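PDB 3P1T: putative histidinol-phosphate aminotransferase from Burkholderia pseudomallei, which probably catalyses the pyridoxal phosphate-dependent transfer of an amino group from L-histidinol phosphate to 2-oxoglutarate, a step of histidine biosynthesis. Local coordinates for residues F81-T95 against Y103-I117. Sequence-based numbering, arbitrary orientation.
Sequences FDRISAEFSSMRFVT and YRARIAVSGLRHFEI
Strands 92-95 and 113-117 run parallel, Phe93 N donating to Arg113 O and Phe93 O accepting from Phe115 N (3.0 Å), while Ile117 N reaches Thr95 O further along. On the sheet face carrying Phe93 and Thr95, Leu112 sets CD1 over the Phe93 ring, 3.8 Å from its centroid, in a CH-pi contact; the same methyl touches Ser85 CB at 3.5 Å. His114 swings its ring along the neighbouring strand, with CG anti to the backbone N (chi1 -170°), and NE2 donates in the ring plane to Thr95 OG1 at 2.7 Å. A water joins that hydroxyl to Glu116 OE2. The strands and helix 102-107 form a right-handed beta-alpha-beta crossover at the edge of the large sheet of this fold-type I aminotransferase, strand 113-117 being outermost within the chain. Helix 76-87 packs beside the crossover helix: Phe81 CZ meets Ile107 CG1 at 3.7 Å, and Arg106 NH1 makes a salt bridge to Asp82, its bent hydrogen bond meeting OD2 (2.8 Å) on the syn side, an oxygen that also accepts from Trp225 of the second subunit. On the sheet's other face, the Arg92 guanidinium stacks on Phe115, planes 14° apart, and its NH2 pairs with Asp137.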
# COMPACT_ATOMS: atom_id res chain seq x y z
N PHE A 81 -6.18 9.47 -6.26
CA PHE A 81 -6.49 9.85 -7.64
C PHE A 81 -7.01 8.66 -8.43
O PHE A 81 -7.97 8.82 -9.19
CB PHE A 81 -5.25 10.46 -8.34
CG PHE A 81 -5.57 11.12 -9.66
CD1 PHE A 81 -5.66 10.37 -10.83
CD2 PHE A 81 -5.83 12.49 -9.73
CE1 PHE A 81 -6.03 10.96 -12.03
CE2 PHE A 81 -6.19 13.08 -10.93
CZ PHE A 81 -6.30 12.31 -12.07
N ASP A 82 -6.39 7.48 -8.27
CA ASP A 82 -6.77 6.26 -8.99
C ASP A 82 -8.17 5.78 -8.63
O ASP A 82 -8.96 5.51 -9.53
CB ASP A 82 -5.78 5.11 -8.74
CG ASP A 82 -4.48 5.18 -9.52
OD1 ASP A 82 -4.25 6.19 -10.20
OD2 ASP A 82 -3.72 4.19 -9.49
N ARG A 83 -8.48 5.68 -7.33
CA ARG A 83 -9.78 5.16 -6.91
C ARG A 83 -10.91 6.15 -7.27
O ARG A 83 -11.98 5.70 -7.67
CB ARG A 83 -9.79 4.81 -5.42
CG ARG A 83 -8.73 3.75 -5.12
CD ARG A 83 -9.23 2.57 -4.33
NE ARG A 83 -8.17 1.59 -4.11
CZ ARG A 83 -7.92 0.58 -4.93
NH1 ARG A 83 -8.64 0.40 -6.03
NH2 ARG A 83 -6.94 -0.27 -4.66
N ILE A 84 -10.65 7.48 -7.25
CA ILE A 84 -11.64 8.48 -7.63
C ILE A 84 -11.86 8.40 -9.15
O ILE A 84 -13.02 8.32 -9.59
CB ILE A 84 -11.27 9.93 -7.18
CG1 ILE A 84 -11.37 10.06 -5.66
CG2 ILE A 84 -12.19 10.97 -7.85
CD1 ILE A 84 -10.90 11.42 -5.11
N SER A 85 -10.77 8.42 -9.94
CA SER A 85 -10.85 8.41 -11.40
C SER A 85 -11.53 7.11 -11.91
O SER A 85 -12.26 7.18 -12.89
CB SER A 85 -9.48 8.59 -12.05
OG SER A 85 -8.59 7.50 -11.85
N ALA A 86 -11.35 5.96 -11.23
CA ALA A 86 -11.99 4.69 -11.60
C ALA A 86 -13.55 4.78 -11.48
O ALA A 86 -14.25 4.03 -12.16
CB ALA A 86 -11.48 3.55 -10.73
N GLU A 87 -14.06 5.72 -10.67
CA GLU A 87 -15.50 5.90 -10.49
C GLU A 87 -16.08 6.94 -11.46
O GLU A 87 -17.29 6.98 -11.63
CB GLU A 87 -15.82 6.34 -9.03
CG GLU A 87 -15.39 5.34 -7.95
CD GLU A 87 -15.90 3.92 -8.12
OE1 GLU A 87 -17.12 3.72 -8.33
OE2 GLU A 87 -15.06 2.99 -8.04
N PHE A 88 -15.21 7.77 -12.08
CA PHE A 88 -15.60 8.83 -13.03
C PHE A 88 -14.78 8.75 -14.33
O PHE A 88 -14.42 9.79 -14.89
CB PHE A 88 -15.40 10.22 -12.38
CG PHE A 88 -16.02 10.42 -11.01
CD1 PHE A 88 -17.37 10.18 -10.80
CD2 PHE A 88 -15.27 10.94 -9.97
CE1 PHE A 88 -17.94 10.38 -9.54
CE2 PHE A 88 -15.84 11.17 -8.72
CZ PHE A 88 -17.17 10.87 -8.50
N SER A 89 -14.51 7.53 -14.80
CA SER A 89 -13.61 7.22 -15.93
C SER A 89 -14.05 7.86 -17.26
O SER A 89 -13.20 8.01 -18.15
CB SER A 89 -13.47 5.71 -16.11
OG SER A 89 -14.72 5.05 -16.15
N SER A 90 -15.33 8.27 -17.40
CA SER A 90 -15.80 8.90 -18.64
C SER A 90 -15.63 10.42 -18.62
O SER A 90 -15.72 11.05 -19.67
CB SER A 90 -17.27 8.56 -18.89
OG SER A 90 -17.39 7.18 -19.21
N MSE A 91 -15.39 11.01 -17.44
CA MSE A 91 -15.25 12.45 -17.31
C MSE A 91 -13.89 12.97 -17.82
O MSE A 91 -12.90 12.23 -17.92
CB MSE A 91 -15.41 12.88 -15.82
CG MSE A 91 -16.73 12.42 -15.18
SE MSE A 91 -17.03 13.20 -13.40
CE MSE A 91 -17.87 14.85 -13.94
N ARG A 92 -13.85 14.28 -18.12
CA ARG A 92 -12.62 14.96 -18.49
C ARG A 92 -11.98 15.42 -17.21
O ARG A 92 -12.62 16.08 -16.39
CB ARG A 92 -12.88 16.10 -19.47
CG ARG A 92 -11.62 16.79 -19.94
CD ARG A 92 -11.90 17.92 -20.90
NE ARG A 92 -12.50 19.10 -20.27
CZ ARG A 92 -12.52 20.32 -20.81
NH1 ARG A 92 -11.93 20.54 -21.98
NH2 ARG A 92 -13.08 21.33 -20.17
N PHE A 93 -10.74 15.02 -16.99
CA PHE A 93 -10.02 15.41 -15.79
C PHE A 93 -9.30 16.73 -16.06
O PHE A 93 -8.69 16.92 -17.12
CB PHE A 93 -9.08 14.29 -15.33
CG PHE A 93 -9.89 13.21 -14.65
CD1 PHE A 93 -10.61 12.28 -15.40
CD2 PHE A 93 -9.98 13.15 -13.27
CE1 PHE A 93 -11.42 11.33 -14.78
CE2 PHE A 93 -10.78 12.18 -12.65
CZ PHE A 93 -11.50 11.29 -13.41
N VAL A 94 -9.50 17.68 -15.14
CA VAL A 94 -8.97 19.04 -15.27
C VAL A 94 -8.01 19.32 -14.10
O VAL A 94 -8.39 19.24 -12.93
CB VAL A 94 -10.12 20.06 -15.34
CG1 VAL A 94 -9.60 21.49 -15.28
CG2 VAL A 94 -10.97 19.86 -16.58
N THR A 95 -6.76 19.63 -14.43
CA THR A 95 -5.72 19.93 -13.45
C THR A 95 -5.01 21.23 -13.85
O THR A 95 -5.17 21.70 -14.99
CB THR A 95 -4.72 18.75 -13.35
OG1 THR A 95 -4.02 18.60 -14.59
CG2 THR A 95 -5.39 17.44 -12.93
N TYR A 103 -0.63 14.19 -10.76
CA TYR A 103 -1.91 13.95 -11.45
C TYR A 103 -1.62 13.57 -12.89
O TYR A 103 -2.17 12.58 -13.36
CB TYR A 103 -2.86 15.16 -11.36
CG TYR A 103 -2.92 15.81 -9.99
CD1 TYR A 103 -3.19 15.06 -8.85
CD2 TYR A 103 -2.80 17.19 -9.84
CE1 TYR A 103 -3.22 15.64 -7.59
CE2 TYR A 103 -2.89 17.79 -8.59
CZ TYR A 103 -3.09 17.01 -7.47
OH TYR A 103 -3.13 17.61 -6.25
N ARG A 104 -0.67 14.27 -13.55
CA ARG A 104 -0.23 13.92 -14.91
C ARG A 104 0.26 12.47 -15.02
O ARG A 104 -0.06 11.80 -16.00
CB ARG A 104 0.91 14.84 -15.37
CG ARG A 104 0.47 16.00 -16.22
CD ARG A 104 1.69 16.70 -16.77
NE ARG A 104 1.30 17.75 -17.71
CZ ARG A 104 2.13 18.31 -18.58
NH1 ARG A 104 3.39 17.91 -18.67
NH2 ARG A 104 1.71 19.27 -19.39
N ALA A 105 1.03 11.99 -14.02
CA ALA A 105 1.60 10.65 -13.95
C ALA A 105 0.52 9.59 -13.89
O ALA A 105 0.64 8.59 -14.60
CB ALA A 105 2.50 10.53 -12.74
N ARG A 106 -0.53 9.81 -13.09
CA ARG A 106 -1.67 8.88 -12.94
C ARG A 106 -2.58 8.90 -14.18
O ARG A 106 -3.17 7.87 -14.53
CB ARG A 106 -2.47 9.23 -11.68
CG ARG A 106 -1.68 9.01 -10.39
CD ARG A 106 -1.61 7.52 -10.07
NE ARG A 106 -0.35 6.90 -10.46
CZ ARG A 106 -0.17 5.60 -10.61
NH1 ARG A 106 -1.19 4.76 -10.51
NH2 ARG A 106 1.03 5.13 -10.94
N ILE A 107 -2.68 10.06 -14.86
CA ILE A 107 -3.46 10.21 -16.09
C ILE A 107 -2.71 9.44 -17.23
O ILE A 107 -3.34 8.83 -18.09
CB ILE A 107 -3.74 11.71 -16.40
CG1 ILE A 107 -4.89 12.22 -15.49
CG2 ILE A 107 -4.10 11.94 -17.88
CD1 ILE A 107 -4.94 13.72 -15.23
N ALA A 108 -1.37 9.35 -17.13
CA ALA A 108 -0.51 8.64 -18.06
C ALA A 108 -0.62 7.12 -17.91
O ALA A 108 -0.14 6.41 -18.79
CB ALA A 108 0.92 9.06 -17.84
N VAL A 109 -1.14 6.62 -16.78
CA VAL A 109 -1.27 5.17 -16.60
C VAL A 109 -2.72 4.78 -16.80
O VAL A 109 -3.03 3.61 -16.75
CB VAL A 109 -0.70 4.57 -15.28
CG1 VAL A 109 0.81 4.71 -15.21
CG2 VAL A 109 -1.37 5.15 -14.05
N SER A 110 -3.60 5.73 -17.09
CA SER A 110 -5.02 5.46 -17.36
C SER A 110 -5.39 5.86 -18.80
O SER A 110 -4.53 6.31 -19.56
CB SER A 110 -5.89 6.21 -16.36
OG SER A 110 -5.77 7.60 -16.61
N GLY A 111 -6.66 5.76 -19.14
CA GLY A 111 -7.16 6.21 -20.43
C GLY A 111 -8.12 7.38 -20.28
O GLY A 111 -9.14 7.46 -21.00
N LEU A 112 -7.81 8.30 -19.33
CA LEU A 112 -8.66 9.45 -19.05
C LEU A 112 -8.36 10.62 -19.96
O LEU A 112 -7.19 10.92 -20.23
CB LEU A 112 -8.49 9.91 -17.60
CG LEU A 112 -8.66 8.91 -16.45
CD1 LEU A 112 -8.23 9.54 -15.16
CD2 LEU A 112 -10.08 8.38 -16.35
N ARG A 113 -9.44 11.33 -20.36
CA ARG A 113 -9.40 12.62 -21.06
C ARG A 113 -8.81 13.67 -20.13
O ARG A 113 -9.03 13.62 -18.91
CB ARG A 113 -10.79 13.02 -21.54
CG ARG A 113 -11.15 12.44 -22.90
CD ARG A 113 -12.64 12.34 -23.08
NE ARG A 113 -13.31 13.63 -23.14
CZ ARG A 113 -14.37 13.95 -22.41
NH1 ARG A 113 -14.88 13.08 -21.54
NH2 ARG A 113 -14.93 15.15 -22.53
N HIS A 114 -8.02 14.60 -20.68
CA HIS A 114 -7.35 15.57 -19.83
C HIS A 114 -7.28 16.95 -20.49
O HIS A 114 -6.96 17.07 -21.68
CB HIS A 114 -5.93 15.04 -19.50
CG HIS A 114 -5.17 15.79 -18.45
ND1 HIS A 114 -3.80 15.85 -18.48
CD2 HIS A 114 -5.61 16.46 -17.36
CE1 HIS A 114 -3.44 16.56 -17.42
NE2 HIS A 114 -4.50 16.94 -16.71
N PHE A 115 -7.62 17.98 -19.69
CA PHE A 115 -7.56 19.40 -20.03
C PHE A 115 -6.83 20.11 -18.90
O PHE A 115 -7.07 19.78 -17.74
CB PHE A 115 -8.94 20.02 -20.29
CG PHE A 115 -8.91 21.53 -20.49
CD1 PHE A 115 -8.47 22.08 -21.69
CD2 PHE A 115 -9.29 22.40 -19.46
CE1 PHE A 115 -8.41 23.48 -21.85
CE2 PHE A 115 -9.23 23.79 -19.63
CZ PHE A 115 -8.80 24.33 -20.82
N GLU A 116 -5.95 21.06 -19.22
CA GLU A 116 -5.19 21.74 -18.18
C GLU A 116 -5.43 23.25 -18.15
O GLU A 116 -5.51 23.89 -19.19
CB GLU A 116 -3.69 21.50 -18.34
CG GLU A 116 -3.26 20.09 -18.02
CD GLU A 116 -1.80 19.83 -18.28
OE1 GLU A 116 -1.29 20.27 -19.34
OE2 GLU A 116 -1.16 19.17 -17.43
N ILE A 117 -5.52 23.78 -16.92
CA ILE A 117 -5.69 25.21 -16.61
C ILE A 117 -4.30 25.81 -16.43
O ILE A 117 -3.56 25.39 -15.55
CB ILE A 117 -6.59 25.46 -15.37
CG1 ILE A 117 -7.98 24.85 -15.55
CG2 ILE A 117 -6.67 26.95 -15.03
CD1 ILE A 117 -8.80 24.82 -14.31
O HOH W 1 -4.55 5.69 -12.99
O HOH W 2 -11.90 10.24 -19.26
O HOH W 3 -1.49 19.00 -14.71